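PDB 2JHP: core protein VP4 from Bluetongue virus, which acts as a multifunctional RNA-capping enzyme within the inner core of the virus, with methyltransferase-type pockets that hold S-adenosyl-L-homocysteine and guanine. Local coordinates for residues Ala6-Thr11 / Gly21-Trp26; Asn123-Met128 / Pro405-Phe410; Glu138-Ala143 / His148-Met153. All coordinates share one frame; numbering follows the deposited sequence.

Interaction 1 of 3, residues Ala6-Thr11 / Gly21-Trp26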
loop_
_atom_site.group_PDB
_atom_site.type_symbol
_atom_site.label_atom_id
_atom_site.label_comp_id
_atom_site.label_asym_id
_atom_site.label_seq_id
_atom_site.Cartn_x
_atom_site.Cartn_y
_atom_site.Cartn_z
ATOM N N ALA A 6 -9.277 -5.755 -19.107
ATOM C CA ALA A 6 -10.229 -4.704 -18.804
ATOM C C ALA A 6 -11.105 -4.467 -20.025
ATOM O O ALA A 6 -10.635 -4.590 -21.168
ATOM C CB ALA A 6 -9.494 -3.430 -18.425
ATOM N N VAL A 7 -12.365 -4.158 -19.799
ATOM C CA VAL A 7 -13.185 -3.679 -20.872
ATOM C C VAL A 7 -13.079 -2.149 -20.843
ATOM O O VAL A 7 -13.580 -1.484 -19.926
ATOM C CB VAL A 7 -14.663 -4.167 -20.739
ATOM C CG1 VAL A 7 -15.544 -3.575 -21.834
ATOM C CG2 VAL A 7 -14.727 -5.689 -20.776
ATOM N N LEU A 8 -12.380 -1.599 -21.834
ATOM C CA LEU A 8 -12.141 -0.178 -21.899
ATOM C C LEU A 8 -13.339 0.464 -22.563
ATOM O O LEU A 8 -13.413 0.596 -23.794
ATOM C CB LEU A 8 -10.840 0.123 -22.644
ATOM C CG LEU A 8 -9.553 -0.561 -22.177
ATOM C CD1 LEU A 8 -8.353 -0.188 -23.086
ATOM C CD2 LEU A 8 -9.253 -0.237 -20.715
ATOM N N TYR A 9 -14.292 0.842 -21.724
ATOM C CA TYR A 9 -15.540 1.394 -22.204
ATOM C C TYR A 9 -15.444 2.901 -22.390
ATOM O O TYR A 9 -15.064 3.641 -21.471
ATOM C CB TYR A 9 -16.694 1.033 -21.268
ATOM C CG TYR A 9 -17.987 1.748 -21.599
ATOM C CD1 TYR A 9 -18.942 1.157 -22.430
ATOM C CD2 TYR A 9 -18.254 3.022 -21.082
ATOM C CE1 TYR A 9 -20.133 1.820 -22.737
ATOM C CE2 TYR A 9 -19.436 3.689 -21.377
ATOM C CZ TYR A 9 -20.374 3.084 -22.199
ATOM O OH TYR A 9 -21.533 3.749 -22.491
ATOM N N VAL A 10 -15.817 3.344 -23.584
ATOM C CA VAL A 10 -15.837 4.769 -23.911
ATOM C C VAL A 10 -17.252 5.227 -24.251
ATOM O O VAL A 10 -18.050 4.454 -24.791
ATOM C CB VAL A 10 -14.861 5.105 -25.068
ATOM C CG1 VAL A 10 -13.452 4.630 -24.724
ATOM C CG2 VAL A 10 -15.329 4.487 -26.388
ATOM N N THR A 11 -17.554 6.482 -23.924
ATOM C CA THR A 11 -18.850 7.079 -24.239
ATOM C C THR A 11 -18.911 7.496 -25.710
ATOM O O THR A 11 -17.899 7.473 -26.418
ATOM C CB THR A 11 -19.188 8.269 -23.311
ATOM O OG1 THR A 11 -18.184 9.288 -23.429
ATOM C CG2 THR A 11 -19.271 7.808 -21.867
ATOM N N GLY A 21 -8.270 1.680 -34.203
ATOM C CA GLY A 21 -7.146 1.180 -33.403
ATOM C C GLY A 21 -6.805 -0.266 -33.716
ATOM O O GLY A 21 -7.176 -0.774 -34.772
ATOM N N PHE A 22 -6.103 -0.932 -32.800
ATOM C CA PHE A 22 -5.659 -2.312 -33.032
ATOM C C PHE A 22 -6.217 -3.321 -32.026
ATOM O O PHE A 22 -6.263 -4.524 -32.301
ATOM C CB PHE A 22 -4.132 -2.392 -33.078
ATOM C CG PHE A 22 -3.503 -1.525 -34.148
ATOM C CD1 PHE A 22 -2.465 -0.652 -33.832
ATOM C CD2 PHE A 22 -3.953 -1.579 -35.464
ATOM C CE1 PHE A 22 -1.878 0.151 -34.811
ATOM C CE2 PHE A 22 -3.375 -0.781 -36.454
ATOM C CZ PHE A 22 -2.333 0.086 -36.125
ATOM N N LEU A 23 -6.618 -2.824 -30.853
ATOM C CA LEU A 23 -7.397 -3.605 -29.913
ATOM C C LEU A 23 -8.777 -3.875 -30.511
ATOM O O LEU A 23 -9.275 -3.081 -31.322
ATOM C CB LEU A 23 -7.531 -2.864 -28.585
ATOM C CG LEU A 23 -6.241 -2.492 -27.859
ATOM C CD1 LEU A 23 -6.610 -1.842 -26.554
ATOM C CD2 LEU A 23 -5.347 -3.696 -27.616
ATOM N N PRO A 24 -9.410 -4.986 -30.103
ATOM C CA PRO A 24 -10.700 -5.338 -30.686
ATOM C C PRO A 24 -11.768 -4.392 -30.158
ATOM O O PRO A 24 -11.529 -3.689 -29.170
ATOM C CB PRO A 24 -10.960 -6.768 -30.188
ATOM C CG PRO A 24 -9.837 -7.116 -29.267
ATOM C CD PRO A 24 -8.997 -5.916 -29.035
ATOM N N ILE A 25 -12.917 -4.366 -30.828
ATOM C CA ILE A 25 -14.023 -3.480 -30.472
ATOM C C ILE A 25 -15.276 -4.301 -30.206
ATOM O O ILE A 25 -15.599 -5.237 -30.944
ATOM C CB ILE A 25 -14.308 -2.455 -31.600
ATOM C CG1 ILE A 25 -13.055 -1.636 -31.907
ATOM C CG2 ILE A 25 -15.446 -1.517 -31.221
ATOM C CD1 ILE A 25 -12.762 -1.534 -33.386
ATOM N N TRP A 26 -15.974 -3.940 -29.143
ATOM C CA TRP A 26 -17.227 -4.581 -28.782
ATOM C C TRP A 26 -18.343 -3.546 -28.862
ATOM O O TRP A 26 -18.379 -2.602 -28.068
ATOM C CB TRP A 26 -17.107 -5.181 -27.375
ATOM C CG TRP A 26 -18.315 -5.919 -26.818
ATOM C CD1 TRP A 26 -19.437 -6.323 -27.491
ATOM C CD2 TRP A 26 -18.475 -6.373 -25.468
ATOM N NE1 TRP A 26 -20.292 -6.982 -26.635
ATOM C CE2 TRP A 26 -19.724 -7.028 -25.389
ATOM C CE3 TRP A 26 -17.682 -6.284 -24.311
ATOM C CZ2 TRP A 26 -20.204 -7.589 -24.199
ATOM C CZ3 TRP A 26 -18.162 -6.844 -23.121
ATOM C CH2 TRP A 26 -19.409 -7.492 -23.081
#
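Val7 and Trp26 meet over one face of a parallel five-stranded sheet, beneath helix 34-41, while Leu8 and Leu23 make a second contact on a more open side. Strand 7-10 is central in this sheet and strand 25-27 lies at its edge, with strand 48-51 between them. The backbones therefore stand two strand spacings apart, with 8.9 Å between the CA atoms of Val7 and Trp26. Side chains must bridge that gap, and they bury a modest 110 Å² between the segments.

The well-packed part is the Val7–Trp26 pair, in which both residues are buried. Val7 CG1 comes to 4.2 Å from Trp26 CE3, approaching the six-membered part of the indole obliquely. Trp26 holds its CG opposite the backbone N (chi1 -179°), which extends the indole toward Val7, so that the six-membered ring makes the contact. Helix 34-41 closes over this pair: Trp26 packs on Leu37, Glu40 and Asn41, and Val7 on Asn41. A compact, beta-branched valine suits a buried strand position facing this helix, and the long reach of tryptophan suits the edge position.

Toward the loop that leads into strand 25-27, the contact becomes more open, although the side chains approach just as closely. Leu23 is partly exposed and sits at the margin, its side chain resting on Tyr49 of the intervening strand. Leu8, by contrast, is buried: its backbone is bonded to Val48 and Ala50, and its side chain also rests on Ile70. An extended leucine chain, with chi2 at 177° in Leu8, lets their branches touch tip to tip, Leu8 CD1 lying 4.2 Å from Leu23 CD1.

Interaction 2 of 3, residues Asn123-Met128 / Pro405-Phe410. With SAH (S-adenosyl-L-homocysteine), chain B; GUN (guanine), chain E.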
loop_
_atom_site.group_PDB
_atom_site.type_symbol
_atom_site.label_atom_id
_atom_site.label_comp_id
_atom_site.label_asym_id
_atom_site.label_seq_id
_atom_site.Cartn_x
_atom_site.Cartn_y
_atom_site.Cartn_z
ATOM N N ASN A 123 -7.333 0.514 3.609
ATOM C CA ASN A 123 -8.290 1.135 4.509
ATOM C C ASN A 123 -9.078 0.102 5.256
ATOM O O ASN A 123 -9.241 0.229 6.436
ATOM C CB ASN A 123 -9.171 2.153 3.788
ATOM C CG ASN A 123 -8.374 3.374 3.294
ATOM O OD1 ASN A 123 -7.189 3.553 3.615
ATOM N ND2 ASN A 123 -9.029 4.213 2.502
ATOM N N TYR A 124 -9.497 -0.957 4.578
ATOM C CA TYR A 124 -10.133 -2.092 5.250
ATOM C C TYR A 124 -9.204 -2.628 6.348
ATOM O O TYR A 124 -9.654 -2.930 7.472
ATOM C CB TYR A 124 -10.499 -3.199 4.247
ATOM C CG TYR A 124 -10.808 -4.551 4.879
ATOM C CD1 TYR A 124 -12.076 -4.831 5.398
ATOM C CD2 TYR A 124 -9.828 -5.553 4.955
ATOM C CE1 TYR A 124 -12.365 -6.068 5.973
ATOM C CE2 TYR A 124 -10.106 -6.801 5.535
ATOM C CZ TYR A 124 -11.377 -7.050 6.044
ATOM O OH TYR A 124 -11.659 -8.278 6.628
ATOM N N ALA A 125 -7.913 -2.717 6.010
ATOM C CA ALA A 125 -6.892 -3.244 6.915
ATOM C C ALA A 125 -6.644 -2.363 8.142
ATOM O O ALA A 125 -6.307 -2.885 9.207
ATOM C CB ALA A 125 -5.580 -3.518 6.176
ATOM N N PHE A 126 -6.808 -1.047 8.001
ATOM C CA PHE A 126 -6.639 -0.148 9.145
ATOM C C PHE A 126 -7.824 -0.289 10.092
ATOM O O PHE A 126 -7.700 -0.039 11.296
ATOM C CB PHE A 126 -6.475 1.310 8.708
ATOM C CG PHE A 126 -5.096 1.648 8.223
ATOM C CD1 PHE A 126 -4.883 2.059 6.905
ATOM C CD2 PHE A 126 -3.992 1.564 9.082
ATOM C CE1 PHE A 126 -3.591 2.379 6.448
ATOM C CE2 PHE A 126 -2.694 1.883 8.631
ATOM C CZ PHE A 126 -2.500 2.288 7.308
ATOM N N LYS A 127 -8.965 -0.700 9.540
ATOM C CA LYS A 127 -10.174 -0.926 10.332
ATOM C C LYS A 127 -10.095 -2.244 11.088
ATOM O O LYS A 127 -10.649 -2.366 12.180
ATOM C CB LYS A 127 -11.436 -0.904 9.457
ATOM C CG LYS A 127 -11.725 0.438 8.784
ATOM C CD LYS A 127 -11.848 1.548 9.819
ATOM C CE LYS A 127 -11.974 2.921 9.186
ATOM N NZ LYS A 127 -11.686 3.997 10.189
ATOM N N MET A 128 -9.385 -3.217 10.520
ATOM C CA MET A 128 -9.390 -4.571 11.060
ATOM C C MET A 128 -8.072 -5.054 11.675
ATOM O O MET A 128 -8.035 -6.136 12.255
ATOM C CB MET A 128 -9.873 -5.569 10.004
ATOM C CG MET A 128 -11.219 -5.245 9.377
ATOM S SD MET A 128 -12.591 -5.390 10.526
ATOM C CE MET A 128 -13.970 -5.053 9.445
ATOM N N PRO A 405 -3.982 -9.008 15.634
ATOM C CA PRO A 405 -4.371 -9.178 14.227
ATOM C C PRO A 405 -3.482 -8.361 13.272
ATOM O O PRO A 405 -3.177 -7.209 13.553
ATOM C CB PRO A 405 -5.838 -8.717 14.184
ATOM C CG PRO A 405 -6.100 -8.047 15.467
ATOM C CD PRO A 405 -5.102 -8.527 16.466
ATOM N N ARG A 406 -3.085 -8.981 12.163
ATOM C CA ARG A 406 -2.071 -8.457 11.258
ATOM C C ARG A 406 -2.572 -8.295 9.824
ATOM O O ARG A 406 -3.514 -8.951 9.421
ATOM C CB ARG A 406 -0.848 -9.370 11.275
ATOM C CG ARG A 406 -1.145 -10.802 10.854
ATOM C CD ARG A 406 0.107 -11.691 10.848
ATOM N NE ARG A 406 1.052 -11.346 9.777
ATOM C CZ ARG A 406 2.335 -11.701 9.772
ATOM N NH1 ARG A 406 2.856 -12.400 10.782
ATOM N NH2 ARG A 406 3.106 -11.359 8.754
ATOM N N ALA A 407 -1.921 -7.415 9.067
ATOM C CA ALA A 407 -2.163 -7.227 7.636
ATOM C C ALA A 407 -0.858 -7.414 6.867
ATOM O O ALA A 407 0.223 -7.097 7.371
ATOM C CB ALA A 407 -2.737 -5.840 7.362
ATOM N N ASP A 408 -0.958 -7.913 5.638
ATOM C CA ASP A 408 0.238 -8.315 4.883
ATOM C C ASP A 408 0.165 -7.921 3.399
ATOM O O ASP A 408 0.134 -8.762 2.495
ATOM C CB ASP A 408 0.484 -9.808 5.091
ATOM C CG ASP A 408 0.885 -10.127 6.525
ATOM O OD1 ASP A 408 2.102 -10.073 6.820
ATOM O OD2 ASP A 408 -0.015 -10.430 7.352
ATOM N N LEU A 409 0.127 -6.615 3.178
ATOM C CA LEU A 409 -0.241 -6.070 1.889
ATOM C C LEU A 409 0.986 -5.793 0.996
ATOM O O LEU A 409 1.935 -5.136 1.414
ATOM C CB LEU A 409 -1.094 -4.812 2.089
ATOM C CG LEU A 409 -2.446 -4.970 2.793
ATOM C CD1 LEU A 409 -3.010 -3.657 3.251
ATOM C CD2 LEU A 409 -3.424 -5.674 1.883
ATOM N N PHE A 410 0.948 -6.354 -0.210
ATOM C CA PHE A 410 1.855 -6.035 -1.298
ATOM C C PHE A 410 3.331 -6.203 -0.958
ATOM O O PHE A 410 4.103 -5.254 -1.063
ATOM C CB PHE A 410 1.607 -4.607 -1.851
ATOM C CG PHE A 410 0.182 -4.317 -2.191
ATOM C CD1 PHE A 410 -0.573 -3.490 -1.380
ATOM C CD2 PHE A 410 -0.399 -4.860 -3.327
ATOM C CE1 PHE A 410 -1.889 -3.213 -1.685
ATOM C CE2 PHE A 410 -1.723 -4.581 -3.652
ATOM C CZ PHE A 410 -2.470 -3.759 -2.826
HETATM N N SAH B . 2.846 -2.937 2.264
HETATM C CA SAH B . 2.874 -1.595 1.604
HETATM C CB SAH B . 4.064 -1.358 0.668
HETATM C CG SAH B . 4.755 -2.532 0.000
HETATM S SD SAH B . 6.315 -2.001 -0.758
HETATM C C SAH B . 1.565 -1.250 0.912
HETATM O O SAH B . 0.486 -1.506 1.453
HETATM O OXT SAH B . 1.552 -0.680 -0.178
HETATM C "C5'" SAH B . 7.077 -3.585 -0.305
HETATM C "C4'" SAH B . 8.001 -3.477 0.896
HETATM O "O4'" SAH B . 7.995 -4.678 1.643
HETATM C "C3'" SAH B . 9.449 -3.205 0.498
HETATM O "O3'" SAH B . 9.944 -2.232 1.404
HETATM C "C2'" SAH B . 10.163 -4.526 0.741
HETATM O "O2'" SAH B . 11.491 -4.363 1.163
HETATM C "C1'" SAH B . 9.326 -5.130 1.868
HETATM N N9 SAH B . 9.426 -6.604 1.941
HETATM C C8 SAH B . 9.519 -7.492 0.893
HETATM N N7 SAH B . 9.597 -8.751 1.396
HETATM C C5 SAH B . 9.557 -8.684 2.748
HETATM C C6 SAH B . 9.593 -9.654 3.753
HETATM N N6 SAH B . 9.685 -10.944 3.438
HETATM N N1 SAH B . 9.521 -9.278 5.082
HETATM C C2 SAH B . 9.414 -7.938 5.415
HETATM N N3 SAH B . 9.377 -6.973 4.423
HETATM C C4 SAH B . 9.449 -7.336 3.108
HETATM N N9 GUN E . -0.229 1.264 -3.434
HETATM C C8 GUN E . 1.044 1.307 -3.040
HETATM N N7 GUN E . 1.723 0.329 -3.646
HETATM C C5 GUN E . 0.884 -0.340 -4.435
HETATM C C6 GUN E . 1.031 -1.434 -5.290
HETATM O O6 GUN E . 2.123 -1.982 -5.429
HETATM N N1 GUN E . -0.083 -1.906 -5.996
HETATM C C2 GUN E . -1.316 -1.261 -5.812
HETATM N N2 GUN E . -2.386 -1.677 -6.461
HETATM N N3 GUN E . -1.420 -0.211 -4.979
HETATM C C4 GUN E . -0.363 0.259 -4.297
#
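Strand 406-408 and the residues that follow it, Leu409 and Phe410, lead to a bound S-adenosyl-L-homocysteine, and the last turns of helix 114-128 back them, with Ala125 against Ala407 and Leu409. Ala125 CB lies 3.9 Å from Ala407 CB, two methyl groups facing each other. The small methyls suit a place where the CA atoms of Ala125 and Ala407 are 6.2 Å apart. Leu409 adds a branch from further along. Its CG lies opposite the carbonyl carbon (chi1 -63°), and a chi2 of 165° extends CD1 to 3.9 Å from Ala125 CB, which is thus touched by both residues. Ile433 of the adjacent strand touches all three and extends the apolar patch. At the far end the helix is met near the surface, Pro405 CB lying against the carbonyl oxygen of Met128.

Strand 406-408 is the fourth in a mixed seven-stranded sheet with the strand order 3-2-1-4-5-7-6, the hallmark of S-adenosylmethionine-dependent methyltransferases, in which the cofactor sits at the carboxyl ends of the parallel strands. Here Leu409 O accepts a hydrogen bond from the amino nitrogen of S-adenosyl-L-homocysteine. Leu409 CB is also packed against carboxylate oxygen O of the same ligand. Phe410 reaches both ligands: oxygen O lies in the plane of its ring at the edge, 3.6 Å from CD1, while over one face guanine N1 stands 3.9 Å above the plane, displaced toward the rim. An aromatic ring suits a flat base here.

On the side turned from the helix, Arg406 and Asp408 form a side-on, two-pronged salt bridge, Asp408 lying in the guanidinium plane. NE donates to OD2 at 2.8 Å, on the syn side. Ser431 OG is a further partner of Asp408 OD2, and Gly397 O of Arg406 NH2.

Interaction 3 of 3, residues Glu138-Ala143 / His148-Met153. With SAH (S-adenosyl-L-homocysteine), chain B; GUN (guanine), chain D.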
loop_
_atom_site.group_PDB
_atom_site.type_symbol
_atom_site.label_atom_id
_atom_site.label_comp_id
_atom_site.label_asym_id
_atom_site.label_seq_id
_atom_site.Cartn_x
_atom_site.Cartn_y
_atom_site.Cartn_z
ATOM N N GLU A 138 3.764 4.880 2.687
ATOM C CA GLU A 138 2.302 4.848 2.448
ATOM C C GLU A 138 1.489 4.345 3.652
ATOM O O GLU A 138 0.369 4.807 3.884
ATOM C CB GLU A 138 1.940 4.039 1.198
ATOM C CG GLU A 138 1.771 2.545 1.444
ATOM C CD GLU A 138 3.092 1.852 1.706
ATOM O OE1 GLU A 138 3.972 1.927 0.828
ATOM O OE2 GLU A 138 3.256 1.235 2.777
ATOM N N THR A 139 2.059 3.412 4.413
ATOM C CA THR A 139 1.377 2.871 5.575
ATOM C C THR A 139 1.483 3.813 6.766
ATOM O O THR A 139 0.475 4.099 7.415
ATOM C CB THR A 139 1.873 1.466 5.940
ATOM O OG1 THR A 139 1.773 0.630 4.786
ATOM C CG2 THR A 139 1.001 0.867 7.039
ATOM N N LEU A 140 2.693 4.299 7.034
ATOM C CA LEU A 140 2.925 5.288 8.089
ATOM C C LEU A 140 1.996 6.493 7.939
ATOM O O LEU A 140 1.367 6.932 8.904
ATOM C CB LEU A 140 4.389 5.761 8.083
ATOM C CG LEU A 140 5.487 4.788 8.500
ATOM C CD1 LEU A 140 6.830 5.417 8.314
ATOM C CD2 LEU A 140 5.315 4.385 9.967
ATOM N N ASN A 141 1.912 7.010 6.719
ATOM C CA ASN A 141 1.073 8.162 6.400
ATOM C C ASN A 141 -0.394 8.065 6.808
ATOM O O ASN A 141 -0.999 9.077 7.148
ATOM C CB ASN A 141 1.162 8.483 4.912
ATOM C CG ASN A 141 2.408 9.238 4.561
ATOM O OD1 ASN A 141 3.164 9.653 5.438
ATOM N ND2 ASN A 141 2.641 9.416 3.272
ATOM N N ASP A 142 -0.968 6.868 6.773
ATOM C CA ASP A 142 -2.377 6.720 7.122
ATOM C C ASP A 142 -2.610 5.997 8.456
ATOM O O ASP A 142 -3.741 5.624 8.774
ATOM C CB ASP A 142 -3.146 6.045 5.977
ATOM C CG ASP A 142 -3.117 6.854 4.685
ATOM O OD1 ASP A 142 -3.359 8.071 4.736
ATOM O OD2 ASP A 142 -2.851 6.275 3.607
ATOM N N ALA A 143 -1.542 5.828 9.236
ATOM C CA ALA A 143 -1.580 5.031 10.474
ATOM C C ALA A 143 -1.738 5.877 11.718
ATOM O O ALA A 143 -1.141 6.948 11.819
ATOM C CB ALA A 143 -0.325 4.169 10.600
ATOM N N HIS A 148 -1.862 1.355 15.698
ATOM C CA HIS A 148 -1.225 0.478 14.725
ATOM C C HIS A 148 0.271 0.316 14.999
ATOM O O HIS A 148 0.929 1.243 15.461
ATOM C CB HIS A 148 -1.439 1.005 13.307
ATOM C CG HIS A 148 -2.871 1.311 12.984
ATOM N ND1 HIS A 148 -3.743 0.365 12.488
ATOM C CD2 HIS A 148 -3.583 2.460 13.092
ATOM C CE1 HIS A 148 -4.925 0.921 12.300
ATOM N NE2 HIS A 148 -4.856 2.189 12.661
ATOM N N LYS A 149 0.771 -0.885 14.718
ATOM C CA LYS A 149 2.183 -1.232 14.792
ATOM C C LYS A 149 2.652 -1.507 13.366
ATOM O O LYS A 149 2.157 -2.427 12.705
ATOM C CB LYS A 149 2.393 -2.472 15.670
ATOM C CG LYS A 149 1.858 -2.364 17.112
ATOM C CD LYS A 149 2.614 -1.327 17.926
ATOM C CE LYS A 149 1.846 -0.946 19.185
ATOM N NZ LYS A 149 2.260 0.394 19.708
ATOM N N ILE A 150 3.585 -0.683 12.888
ATOM C CA ILE A 150 4.005 -0.704 11.490
ATOM C C ILE A 150 5.402 -1.307 11.327
ATOM O O ILE A 150 6.398 -0.735 11.788
ATOM C CB ILE A 150 3.975 0.720 10.872
ATOM C CG1 ILE A 150 2.608 1.409 11.063
ATOM C CG2 ILE A 150 4.425 0.690 9.419
ATOM C CD1 ILE A 150 1.362 0.610 10.627
ATOM N N TYR A 151 5.452 -2.462 10.665
ATOM C CA TYR A 151 6.684 -3.194 10.399
ATOM C C TYR A 151 6.996 -3.275 8.916
ATOM O O TYR A 151 6.126 -3.103 8.053
ATOM C CB TYR A 151 6.587 -4.625 10.908
ATOM C CG TYR A 151 6.166 -4.775 12.353
ATOM C CD1 TYR A 151 4.866 -5.181 12.687
ATOM C CD2 TYR A 151 7.063 -4.542 13.396
ATOM C CE1 TYR A 151 4.475 -5.339 14.018
ATOM C CE2 TYR A 151 6.657 -4.704 14.735
ATOM C CZ TYR A 151 5.374 -5.095 15.021
ATOM O OH TYR A 151 5.016 -5.237 16.325
ATOM N N GLY A 152 8.255 -3.579 8.637
ATOM C CA GLY A 152 8.758 -3.687 7.273
ATOM C C GLY A 152 10.260 -3.881 7.241
ATOM O O GLY A 152 10.908 -4.049 8.282
ATOM N N MET A 153 10.803 -3.872 6.031
ATOM C CA MET A 153 12.250 -3.863 5.817
ATOM C C MET A 153 12.556 -2.860 4.700
ATOM O O MET A 153 12.887 -3.240 3.580
ATOM C CB MET A 153 12.762 -5.267 5.488
ATOM C CG MET A 153 12.305 -6.316 6.473
ATOM S SD MET A 153 13.233 -7.828 6.372
ATOM C CE MET A 153 14.564 -7.483 7.525
HETATM N N SAH B . 2.846 -2.937 2.264
HETATM C CA SAH B . 2.874 -1.595 1.604
HETATM C CB SAH B . 4.064 -1.358 0.668
HETATM C CG SAH B . 4.755 -2.532 0.000
HETATM S SD SAH B . 6.315 -2.001 -0.758
HETATM C C SAH B . 1.565 -1.250 0.912
HETATM O O SAH B . 0.486 -1.506 1.453
HETATM O OXT SAH B . 1.552 -0.680 -0.178
HETATM C "C5'" SAH B . 7.077 -3.585 -0.305
HETATM C "C4'" SAH B . 8.001 -3.477 0.896
HETATM O "O4'" SAH B . 7.995 -4.678 1.643
HETATM C "C3'" SAH B . 9.449 -3.205 0.498
HETATM O "O3'" SAH B . 9.944 -2.232 1.404
HETATM C "C2'" SAH B . 10.163 -4.526 0.741
HETATM O "O2'" SAH B . 11.491 -4.363 1.163
HETATM C "C1'" SAH B . 9.326 -5.130 1.868
HETATM N N9 SAH B . 9.426 -6.604 1.941
HETATM C C8 SAH B . 9.519 -7.492 0.893
HETATM N N7 SAH B . 9.597 -8.751 1.396
HETATM C C5 SAH B . 9.557 -8.684 2.748
HETATM C C6 SAH B . 9.593 -9.654 3.753
HETATM N N6 SAH B . 9.685 -10.944 3.438
HETATM N N1 SAH B . 9.521 -9.278 5.082
HETATM C C2 SAH B . 9.414 -7.938 5.415
HETATM N N3 SAH B . 9.377 -6.973 4.423
HETATM C C4 SAH B . 9.449 -7.336 3.108
HETATM N N9 GUN D . 7.556 10.509 1.689
HETATM C C8 GUN D . 6.280 10.170 1.486
HETATM N N7 GUN D . 5.536 10.598 2.508
HETATM C C5 GUN D . 6.340 11.217 3.366
HETATM C C6 GUN D . 6.107 11.848 4.585
HETATM O O6 GUN D . 4.969 11.904 5.055
HETATM N N1 GUN D . 7.199 12.423 5.258
HETATM C C2 GUN D . 8.482 12.324 4.669
HETATM N N2 GUN D . 9.527 12.847 5.284
HETATM N N3 GUN D . 8.673 11.710 3.487
HETATM C C4 GUN D . 7.631 11.162 2.839
#
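Helix 137-141 lies over strand 149-152, the backbones coming to 7.0 Å between the CA atoms of Leu140 and Ile150, and the flanking loop residues Ala143 and His148 bring their CA atoms to 6.2 Å. Ile150 is the hub of the packing, a branched side chain whose two arms serve different neighbours. Its CD1 meets Thr139 CG2 at 3.6 Å and Ala143 CB at 3.9 Å, while CG2 touches Leu140 CD2 at 3.8 Å. Thr139 turns its methyl to the strand because CG2 is opposite the backbone N (chi1 -54°); OG1 is turned to Glu138. Alanine at 143 is small enough for the chain to come close to His148, whose CD2 packs obliquely on the backbone of Ala143.

Together with strand 131-132 these elements form a beta-alpha-beta unit, the start of the Rossmann-like methyltransferase sheet, and both segments also reach ligands. Thr139 OG1 donates to Glu138 OE2 at 2.6 Å, on the anti lone pair, and the same oxygen is hydrogen-bonded to Glu136 N, which helps to fix the carboxylate. It lies against the amino-acid part of S-adenosyl-L-homocysteine, OE2 being 3.1 Å from the ligand's CA. Beyond the strand, Met153 O accepts a hydrogen bond from ribose O2', and the flexible methionine side chain lays CG against adenine C2. Asn141 meets a separate guanine: ND2 donates to N7 at 3.2 Å, nearly straight (167°).

Along the chain, interaction 1 closes before the other two begin, and interaction 3 is nested inside the long loop closed by interaction 2. Interaction 1 belongs to a separate parallel sheet, its centre 35 Å from that of interaction 2 and 39 Å from that of interaction 3. Interactions 2 and 3, with centres 10 Å apart, share the methyltransferase-type sheet and one S-adenosyl-L-homocysteine pocket. Phe126 of helix 114-128 joins them, packing against Thr139, Asp142, Ala143 and His148. The guanine beside Asn141 is also bound by Asp184 and Arg214, outside that sheet. Distinct sheets in one chain, one of them holding this shared pocket, are consistent with an RNA-capping assembly line.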